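Long-range contacts in sylvaticin (Pythium sylvaticum, PDB 2POS), which is a secreted alpha-elicitin-like protein, probably a carrier of sterols or other lipids, as in related elicitins of oomycetes: residues A23-W33 and L49-L59; F13-N21 and L59-N69. All blocks are in the same frame, centred on the assembly; numbering follows the deposited sequence.

Both interactions use helix 54-64, from its two ends. In interaction 1 a disulfide joins Cys56, in the first turns of that helix, to Cys27 of helix 22-31, and the end of helix 44-51 packs beside the bridge; in interaction 2 the later turns are covered by the loop 13-21. Leu59 belongs to both, and the centres of the two contacts are about 14 Å apart. They also meet directly, Leu24 CD2 of interaction 1 lying 3.5 Å from the backbone atom Leu18 O of interaction 2. In sequence, 23-33 and 49-59 lie between 13-21 and 59-69, sharing Leu59 with the latter. The bound nickel ion is remote, about 14 Å from the side chain of Asn69.

Interaction 1: A23-W33 and L49-L59; sequences ALSVCQDASGW and LMCGTAECFTL
A disulfide between Cys27 and Cys56 forms the covalent centre of this contact, with SG to SG at 2.0 Å and a chi3 of 105°. The side chain of Cys27 enters as a knob among Met50, Glu55, Cys56 and Leu59. With Cys51-Cys93 and Cys7-Cys71, this bridge makes up the three disulfides of the elicitin fold.

Apolar contacts surround the bridge. Leu59 CD2 lies 3.9 Å from Cys27 CB, while its other methyl, CD1, meets Leu24 CD1. The small Ala23 probably helps the backbones come close, its CA being 5.0 Å from Glu55 CA; its CB touches Glu55 O, with Thr58 CG2 alongside. Val26 CG1 lies against Glu55 from CB to the carboxylate carbon CD, closest at CD, the glutamate chain turning at chi2.

A Met-aromatic contact extends the packing. Met50 SD sits 4.5 Å from the centroid of the six-membered ring of Trp33, 39° off the ring normal, and the bend at chi3 brings CE within 3.5 Å of Trp33 CE3. Leu59 CD2 approaches the same ring at its edge, and Trp33 NE1 bonds to Gly40 O.

No hydrogen bond crosses between the segments; Ser31 and Thr53 bond within their own. Ser31 OG donates to Cys27 O at 2.8 Å and accepts from Trp33 N, an ST turn that ties the helix end to the tryptophan. OG and N of Ser31 reach Cys27 O from opposite faces of its plane. Thr53 OG1 similarly bonds to Leu49 O, 2.8 Å away.

Helical segments 23-31 and 54-59 cross at -129°, with axes 8.0 Å apart at closest approach. Leu85 and Phe89 of helix 82-92 pack on Trp33 and Met50 respectively, and Phe89 meets Phe57 of helix 54-64 edge-to-face.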
loop_
_atom_site.group_PDB
_atom_site.type_symbol
_atom_site.label_atom_id
_atom_site.label_comp_id
_atom_site.label_asym_id
_atom_site.label_seq_id
_atom_site.Cartn_x
_atom_site.Cartn_y
_atom_site.Cartn_z
ATOM N N ALA A 23 5.815 2.154 -11.322
ATOM C CA ALA A 23 6.338 2.350 -9.965
ATOM C C ALA A 23 5.985 1.171 -9.063
ATOM O O ALA A 23 6.715 0.881 -8.109
ATOM C CB ALA A 23 5.827 3.655 -9.371
ATOM N N LEU A 24 4.875 0.492 -9.362
ATOM C CA LEU A 24 4.457 -0.672 -8.568
ATOM C C LEU A 24 5.532 -1.756 -8.589
ATOM O O LEU A 24 6.010 -2.178 -7.539
ATOM C CB LEU A 24 3.108 -1.243 -9.038
ATOM C CG LEU A 24 2.617 -2.496 -8.293
ATOM C CD1 LEU A 24 2.186 -2.171 -6.863
ATOM C CD2 LEU A 24 1.484 -3.187 -9.053
ATOM N N SER A 25 5.909 -2.196 -9.790
ATOM C CA SER A 25 6.906 -3.241 -9.956
ATOM C C SER A 25 8.261 -2.844 -9.367
ATOM O O SER A 25 8.903 -3.646 -8.684
ATOM C CB SER A 25 7.043 -3.606 -11.438
ATOM O OG SER A 25 8.122 -4.499 -11.650
ATOM N N VAL A 26 8.698 -1.612 -9.623
ATOM C CA VAL A 26 10.001 -1.156 -9.126
ATOM C C VAL A 26 10.046 -1.153 -7.601
ATOM O O VAL A 26 11.013 -1.622 -7.003
ATOM C CB VAL A 26 10.397 0.237 -9.671
ATOM C CG1 VAL A 26 11.740 0.687 -9.075
ATOM C CG2 VAL A 26 10.466 0.214 -11.183
ATOM N N CYS A 27 8.986 -0.641 -6.976
ATOM C CA CYS A 27 8.923 -0.571 -5.520
ATOM C C CYS A 27 8.879 -1.962 -4.894
ATOM O O CYS A 27 9.619 -2.236 -3.946
ATOM C CB CYS A 27 7.716 0.259 -5.076
ATOM S SG CYS A 27 7.567 0.437 -3.282
ATOM N N GLN A 28 8.036 -2.839 -5.440
ATOM C CA GLN A 28 7.887 -4.200 -4.926
ATOM C C GLN A 28 9.178 -5.000 -5.073
ATOM O O GLN A 28 9.620 -5.654 -4.120
ATOM C CB GLN A 28 6.722 -4.921 -5.619
ATOM C CG GLN A 28 5.347 -4.333 -5.271
ATOM C CD GLN A 28 4.197 -5.107 -5.889
ATOM O OE1 GLN A 28 3.088 -5.111 -5.358
ATOM N NE2 GLN A 28 4.455 -5.763 -7.022
ATOM N N ASP A 29 9.804 -4.914 -6.244
ATOM C CA ASP A 29 11.060 -5.628 -6.483
ATOM C C ASP A 29 12.207 -5.113 -5.621
ATOM O O ASP A 29 13.030 -5.898 -5.155
ATOM C CB ASP A 29 11.455 -5.565 -7.961
ATOM C CG ASP A 29 10.525 -6.375 -8.856
ATOM O OD1 ASP A 29 9.632 -7.077 -8.337
ATOM O OD2 ASP A 29 10.693 -6.311 -10.091
ATOM N N ALA A 30 12.252 -3.799 -5.400
ATOM C CA ALA A 30 13.313 -3.186 -4.599
ATOM C C ALA A 30 13.199 -3.543 -3.123
ATOM O O ALA A 30 14.208 -3.762 -2.450
ATOM C CB ALA A 30 13.311 -1.672 -4.774
ATOM N N SER A 31 11.965 -3.606 -2.624
ATOM C CA SER A 31 11.735 -3.721 -1.184
ATOM C C SER A 31 11.342 -5.113 -0.705
ATOM O O SER A 31 11.540 -5.436 0.467
ATOM C CB SER A 31 10.662 -2.720 -0.749
ATOM O OG SER A 31 9.405 -3.072 -1.286
ATOM N N GLY A 32 10.764 -5.919 -1.598
ATOM C CA GLY A 32 10.209 -7.211 -1.206
ATOM C C GLY A 32 8.810 -7.109 -0.615
ATOM O O GLY A 32 8.196 -8.137 -0.295
ATOM N N TRP A 33 8.321 -5.877 -0.436
ATOM C CA TRP A 33 6.940 -5.639 0.008
ATOM C C TRP A 33 5.992 -5.682 -1.176
ATOM O O TRP A 33 6.257 -5.066 -2.210
ATOM C CB TRP A 33 6.807 -4.285 0.711
ATOM C CG TRP A 33 5.383 -3.886 0.996
ATOM C CD1 TRP A 33 4.570 -4.397 1.963
ATOM C CD2 TRP A 33 4.610 -2.891 0.308
ATOM N NE1 TRP A 33 3.337 -3.783 1.927
ATOM C CE2 TRP A 33 3.336 -2.855 0.919
ATOM C CE3 TRP A 33 4.872 -2.029 -0.762
ATOM C CZ2 TRP A 33 2.323 -1.988 0.493
ATOM C CZ3 TRP A 33 3.864 -1.163 -1.189
ATOM C CH2 TRP A 33 2.611 -1.147 -0.559
ATOM N N LEU A 49 13.989 -0.271 2.923
ATOM C CA LEU A 49 14.220 -0.328 1.486
ATOM C C LEU A 49 13.297 0.616 0.718
ATOM O O LEU A 49 13.747 1.338 -0.161
ATOM C CB LEU A 49 14.076 -1.764 0.983
ATOM C CG LEU A 49 15.258 -2.687 1.309
ATOM C CD1 LEU A 49 14.846 -4.152 1.276
ATOM C CD2 LEU A 49 16.413 -2.427 0.345
ATOM N N MET A 50 12.013 0.624 1.080
ATOM C CA MET A 50 11.035 1.505 0.434
ATOM C C MET A 50 11.417 2.971 0.582
ATOM O O MET A 50 11.336 3.741 -0.379
ATOM C CB MET A 50 9.645 1.292 1.037
ATOM C CG MET A 50 9.005 -0.024 0.664
ATOM S SD MET A 50 7.455 -0.284 1.541
ATOM C CE MET A 50 6.373 0.817 0.635
ATOM N N CYS A 51 11.841 3.347 1.788
ATOM C CA CYS A 51 12.177 4.735 2.096
ATOM C C CYS A 51 13.383 5.260 1.311
ATOM O O CYS A 51 13.561 6.466 1.201
ATOM C CB CYS A 51 12.377 4.917 3.604
ATOM S SG CYS A 51 10.835 4.690 4.538
ATOM N N GLY A 52 14.199 4.352 0.780
ATOM C CA GLY A 52 15.317 4.734 -0.081
ATOM C C GLY A 52 15.076 4.528 -1.570
ATOM O O GLY A 52 16.013 4.594 -2.372
ATOM N N THR A 53 13.819 4.289 -1.944
ATOM C CA THR A 53 13.450 4.017 -3.333
ATOM C C THR A 53 12.454 5.080 -3.795
ATOM O O THR A 53 11.315 5.127 -3.315
ATOM C CB THR A 53 12.854 2.593 -3.476
ATOM O OG1 THR A 53 13.778 1.628 -2.950
ATOM C CG2 THR A 53 12.541 2.249 -4.939
ATOM N N ALA A 54 12.889 5.950 -4.705
ATOM C CA ALA A 54 12.037 7.036 -5.193
ATOM C C ALA A 54 10.688 6.519 -5.679
ATOM O O ALA A 54 9.651 7.136 -5.431
ATOM C CB ALA A 54 12.731 7.822 -6.306
ATOM N N GLU A 55 10.714 5.378 -6.360
ATOM C CA GLU A 55 9.508 4.802 -6.954
ATOM C C GLU A 55 8.475 4.372 -5.918
ATOM O O GLU A 55 7.277 4.338 -6.212
ATOM C CB GLU A 55 9.866 3.636 -7.867
ATOM C CG GLU A 55 10.558 4.077 -9.163
ATOM C CD GLU A 55 12.074 4.207 -9.050
ATOM O OE1 GLU A 55 12.650 4.061 -7.943
ATOM O OE2 GLU A 55 12.701 4.455 -10.102
ATOM N N CYS A 56 8.932 4.041 -4.711
ATOM C CA CYS A 56 7.993 3.741 -3.623
ATOM C C CYS A 56 7.193 4.974 -3.210
ATOM O O CYS A 56 5.999 4.881 -2.945
ATOM C CB CYS A 56 8.706 3.109 -2.432
ATOM S SG CYS A 56 9.277 1.440 -2.772
ATOM N N PHE A 57 7.836 6.137 -3.195
ATOM C CA PHE A 57 7.120 7.395 -2.952
ATOM C C PHE A 57 6.128 7.684 -4.076
ATOM O O PHE A 57 5.003 8.113 -3.825
ATOM C CB PHE A 57 8.100 8.556 -2.780
ATOM C CG PHE A 57 8.920 8.461 -1.526
ATOM C CD1 PHE A 57 10.070 7.675 -1.488
ATOM C CD2 PHE A 57 8.536 9.145 -0.376
ATOM C CE1 PHE A 57 10.829 7.572 -0.324
ATOM C CE2 PHE A 57 9.299 9.053 0.794
ATOM C CZ PHE A 57 10.440 8.267 0.816
ATOM N N THR A 58 6.553 7.440 -5.315
ATOM C CA THR A 58 5.674 7.575 -6.472
ATOM C C THR A 58 4.474 6.639 -6.348
ATOM O O THR A 58 3.328 7.049 -6.579
ATOM C CB THR A 58 6.439 7.298 -7.787
ATOM O OG1 THR A 58 7.569 8.180 -7.854
ATOM C CG2 THR A 58 5.543 7.523 -9.014
ATOM N N LEU A 59 4.739 5.391 -5.976
ATOM C CA LEU A 59 3.679 4.414 -5.804
ATOM C C LEU A 59 2.695 4.853 -4.725
ATOM O O LEU A 59 1.480 4.818 -4.934
ATOM C CB LEU A 59 4.252 3.035 -5.458
ATOM C CG LEU A 59 3.204 1.971 -5.122
ATOM C CD1 LEU A 59 2.255 1.725 -6.290
ATOM C CD2 LEU A 59 3.884 0.671 -4.700
#

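Interaction 2: F13-N21 and L59-N69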
loop_
_atom_site.group_PDB
_atom_site.type_symbol
_atom_site.label_atom_id
_atom_site.label_comp_id
_atom_site.label_asym_id
_atom_site.label_seq_id
_atom_site.Cartn_x
_atom_site.Cartn_y
_atom_site.Cartn_z
ATOM N N PHE A 13 -11.147 -3.130 -6.361
ATOM C CA PHE A 13 -11.191 -2.685 -7.755
ATOM C C PHE A 13 -10.593 -1.300 -7.946
ATOM O O PHE A 13 -10.108 -0.970 -9.032
ATOM C CB PHE A 13 -12.611 -2.751 -8.328
ATOM C CG PHE A 13 -13.227 -4.136 -8.297
ATOM C CD1 PHE A 13 -14.576 -4.292 -7.990
ATOM C CD2 PHE A 13 -12.473 -5.271 -8.594
ATOM C CE1 PHE A 13 -15.159 -5.555 -7.960
ATOM C CE2 PHE A 13 -13.056 -6.540 -8.574
ATOM C CZ PHE A 13 -14.406 -6.672 -8.258
ATOM N N LYS A 14 -10.604 -0.489 -6.883
ATOM C CA LYS A 14 -9.971 0.831 -6.925
ATOM C C LYS A 14 -8.478 0.760 -7.229
ATOM O O LYS A 14 -7.910 1.722 -7.745
ATOM C CB LYS A 14 -10.119 1.551 -5.584
ATOM C CG LYS A 14 -11.483 2.096 -5.267
ATOM C CD LYS A 14 -11.351 2.858 -3.954
ATOM C CE LYS A 14 -12.679 3.319 -3.440
ATOM N NZ LYS A 14 -12.470 3.989 -2.124
ATOM N N LEU A 15 -7.852 -0.358 -6.874
ATOM C CA LEU A 15 -6.409 -0.524 -7.033
ATOM C C LEU A 15 -5.972 -0.818 -8.471
ATOM O O LEU A 15 -4.776 -0.847 -8.750
ATOM C CB LEU A 15 -5.904 -1.634 -6.105
ATOM C CG LEU A 15 -6.226 -1.502 -4.614
ATOM C CD1 LEU A 15 -5.756 -2.761 -3.894
ATOM C CD2 LEU A 15 -5.592 -0.263 -4.019
ATOM N N ALA A 16 -6.930 -1.022 -9.376
ATOM C CA ALA A 16 -6.618 -1.477 -10.746
ATOM C C ALA A 16 -5.564 -0.639 -11.487
ATOM O O ALA A 16 -4.670 -1.201 -12.127
ATOM C CB ALA A 16 -7.897 -1.606 -11.578
ATOM N N PRO A 17 -5.640 0.702 -11.388
ATOM C CA PRO A 17 -4.618 1.509 -12.085
ATOM C C PRO A 17 -3.171 1.169 -11.711
ATOM O O PRO A 17 -2.254 1.394 -12.513
ATOM C CB PRO A 17 -4.955 2.937 -11.644
ATOM C CG PRO A 17 -6.403 2.900 -11.374
ATOM C CD PRO A 17 -6.622 1.566 -10.708
ATOM N N LEU A 18 -2.950 0.635 -10.510
ATOM C CA LEU A 18 -1.583 0.350 -10.080
ATOM C C LEU A 18 -0.884 -0.665 -10.980
ATOM O O LEU A 18 0.328 -0.596 -11.153
ATOM C CB LEU A 18 -1.540 -0.123 -8.627
ATOM C CG LEU A 18 -2.139 0.811 -7.575
ATOM C CD1 LEU A 18 -1.968 0.144 -6.239
ATOM C CD2 LEU A 18 -1.463 2.181 -7.596
ATOM N N ALA A 19 -1.649 -1.587 -11.566
ATOM C CA ALA A 19 -1.041 -2.660 -12.369
ATOM C C ALA A 19 -0.377 -2.157 -13.644
ATOM O O ALA A 19 0.491 -2.828 -14.198
ATOM C CB ALA A 19 -2.069 -3.742 -12.700
ATOM N N SER A 20 -0.803 -0.987 -14.105
ATOM C CA SER A 20 -0.237 -0.365 -15.300
ATOM C C SER A 20 0.666 0.815 -14.926
ATOM O O SER A 20 1.045 1.617 -15.777
ATOM C CB SER A 20 -1.359 0.073 -16.248
ATOM O OG SER A 20 -2.326 0.848 -15.569
ATOM N N ASN A 21 1.026 0.896 -13.650
ATOM C CA ASN A 21 1.938 1.926 -13.181
ATOM C C ASN A 21 3.305 1.300 -12.908
ATOM O O ASN A 21 3.425 0.444 -12.039
ATOM C CB ASN A 21 1.386 2.603 -11.922
ATOM C CG ASN A 21 2.204 3.814 -11.500
ATOM O OD1 ASN A 21 3.423 3.856 -11.680
ATOM N ND2 ASN A 21 1.527 4.809 -10.928
ATOM N N LEU A 59 4.739 5.391 -5.976
ATOM C CA LEU A 59 3.679 4.414 -5.804
ATOM C C LEU A 59 2.695 4.853 -4.725
ATOM O O LEU A 59 1.480 4.818 -4.934
ATOM C CB LEU A 59 4.252 3.035 -5.458
ATOM C CG LEU A 59 3.204 1.971 -5.122
ATOM C CD1 LEU A 59 2.255 1.725 -6.290
ATOM C CD2 LEU A 59 3.884 0.671 -4.700
ATOM N N ILE A 60 3.217 5.256 -3.570
ATOM C CA ILE A 60 2.363 5.685 -2.464
ATOM C C ILE A 60 1.476 6.870 -2.853
ATOM O O ILE A 60 0.285 6.888 -2.537
ATOM C CB ILE A 60 3.202 5.946 -1.172
ATOM C CG1 ILE A 60 3.729 4.612 -0.608
ATOM C CG2 ILE A 60 2.418 6.788 -0.145
ATOM C CD1 ILE A 60 2.697 3.653 -0.015
ATOM N N ASP A 61 2.041 7.829 -3.586
ATOM C CA ASP A 61 1.250 8.952 -4.085
ATOM C C ASP A 61 0.181 8.490 -5.082
ATOM O O ASP A 61 -0.936 9.020 -5.091
ATOM C CB ASP A 61 2.150 10.033 -4.697
ATOM C CG ASP A 61 2.972 10.776 -3.652
ATOM O OD1 ASP A 61 2.725 10.591 -2.442
ATOM O OD2 ASP A 61 3.873 11.546 -4.041
ATOM N N ALA A 62 0.516 7.499 -5.910
ATOM C CA ALA A 62 -0.444 6.934 -6.865
ATOM C C ALA A 62 -1.605 6.222 -6.155
ATOM O O ALA A 62 -2.747 6.266 -6.626
ATOM C CB ALA A 62 0.253 5.995 -7.838
ATOM N N ILE A 63 -1.319 5.584 -5.019
ATOM C CA ILE A 63 -2.378 4.970 -4.210
ATOM C C ILE A 63 -3.251 6.044 -3.558
ATOM O O ILE A 63 -4.480 5.921 -3.529
ATOM C CB ILE A 63 -1.820 3.975 -3.147
ATOM C CG1 ILE A 63 -1.017 2.869 -3.838
ATOM C CG2 ILE A 63 -2.966 3.347 -2.357
ATOM C CD1 ILE A 63 -0.073 2.066 -2.927
ATOM N N LYS A 64 -2.625 7.097 -3.041
ATOM C CA LYS A 64 -3.385 8.210 -2.477
ATOM C C LYS A 64 -4.403 8.745 -3.483
ATOM O O LYS A 64 -5.540 9.042 -3.121
ATOM C CB LYS A 64 -2.461 9.341 -2.041
ATOM C CG LYS A 64 -1.751 9.089 -0.745
ATOM C CD LYS A 64 -0.888 10.284 -0.396
ATOM C CE LYS A 64 -0.183 10.064 0.916
ATOM N NZ LYS A 64 0.746 11.185 1.199
ATOM N N ALA A 65 -3.979 8.853 -4.744
ATOM C CA ALA A 65 -4.812 9.382 -5.833
ATOM C C ALA A 65 -6.060 8.535 -6.133
ATOM O O ALA A 65 -7.012 9.016 -6.765
ATOM C CB ALA A 65 -3.964 9.559 -7.101
ATOM N N LEU A 66 -6.049 7.282 -5.678
ATOM C CA LEU A 66 -7.200 6.384 -5.819
ATOM C C LEU A 66 -8.257 6.623 -4.750
ATOM O O LEU A 66 -9.321 6.010 -4.777
ATOM C CB LEU A 66 -6.760 4.925 -5.722
ATOM C CG LEU A 66 -5.552 4.470 -6.532
ATOM C CD1 LEU A 66 -5.197 3.063 -6.099
ATOM C CD2 LEU A 66 -5.841 4.535 -8.021
ATOM N N ASN A 67 -7.948 7.495 -3.798
ATOM C CA ASN A 67 -8.849 7.782 -2.679
ATOM C C ASN A 67 -9.310 6.536 -1.924
ATOM O O ASN A 67 -10.513 6.274 -1.844
ATOM C CB ASN A 67 -10.036 8.622 -3.152
ATOM C CG ASN A 67 -9.601 9.971 -3.660
ATOM O OD1 ASN A 67 -8.794 10.651 -3.020
ATOM N ND2 ASN A 67 -10.103 10.360 -4.826
ATOM N N PRO A 68 -8.355 5.776 -1.354
ATOM C CA PRO A 68 -8.703 4.577 -0.597
ATOM C C PRO A 68 -9.510 4.942 0.643
ATOM O O PRO A 68 -9.264 5.986 1.252
ATOM C CB PRO A 68 -7.337 4.014 -0.187
ATOM C CG PRO A 68 -6.420 5.177 -0.213
ATOM C CD PRO A 68 -6.900 6.017 -1.352
ATOM N N ASN A 69 -10.470 4.090 0.994
ATOM C CA ASN A 69 -11.310 4.313 2.162
ATOM C C ASN A 69 -10.597 3.943 3.454
ATOM O O ASN A 69 -9.634 3.185 3.451
ATOM C CB ASN A 69 -12.627 3.539 2.027
ATOM C CG ASN A 69 -13.568 4.173 1.022
ATOM O OD1 ASN A 69 -13.442 5.349 0.697
ATOM N ND2 ASN A 69 -14.516 3.392 0.525
#
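Leu66 and Leu18 carry the apolar part of this contact, each reaching towards the opposite segment. The isobutyl group of Leu66 lies against the backbone of the 13-21 loop: CD1 is 3.4 Å from Lys14 O, and CD2 packs on Pro17 CG at 3.8 Å, the two side chains running antiparallel alongside each other. Leu15 meets Leu66 at about a right angle, CD2 to CD1.

Leu18 points toward helix 54-64. With CG anti to the carbonyl carbon (chi1 -57°), both its methyls touch Ile63 CG1, CD1 and CD2 each lying 3.8 Å from it, and the side chains cross nearly perpendicularly. Its CD2 also reaches Leu59 CD1, at 4.0 Å. Beside it, Asn21 sets ND2 3.5 Å from Ala62 CB, while its OD1 caps Ala23 N at the start of helix 22-31.

Lys14 extends fully beyond CG towards the turn after the helix, and its NZ donates to Asn67 O at 3.0 Å. The donor is tilted 26° from the carbonyl plane, with a C=O...N angle of 142°.

Chemically, apolar side chains close the loop between helices 10-13 and 22-31 over the end of helix 54-64, and the bond from Lys14 NZ to Asn67 O adds a polar tie. A salt bridge from Glu11 probably balances the charge of Lys14. Glu11 also accepts from Asn69 N, which ties both sides of this polar edge to one carboxylate.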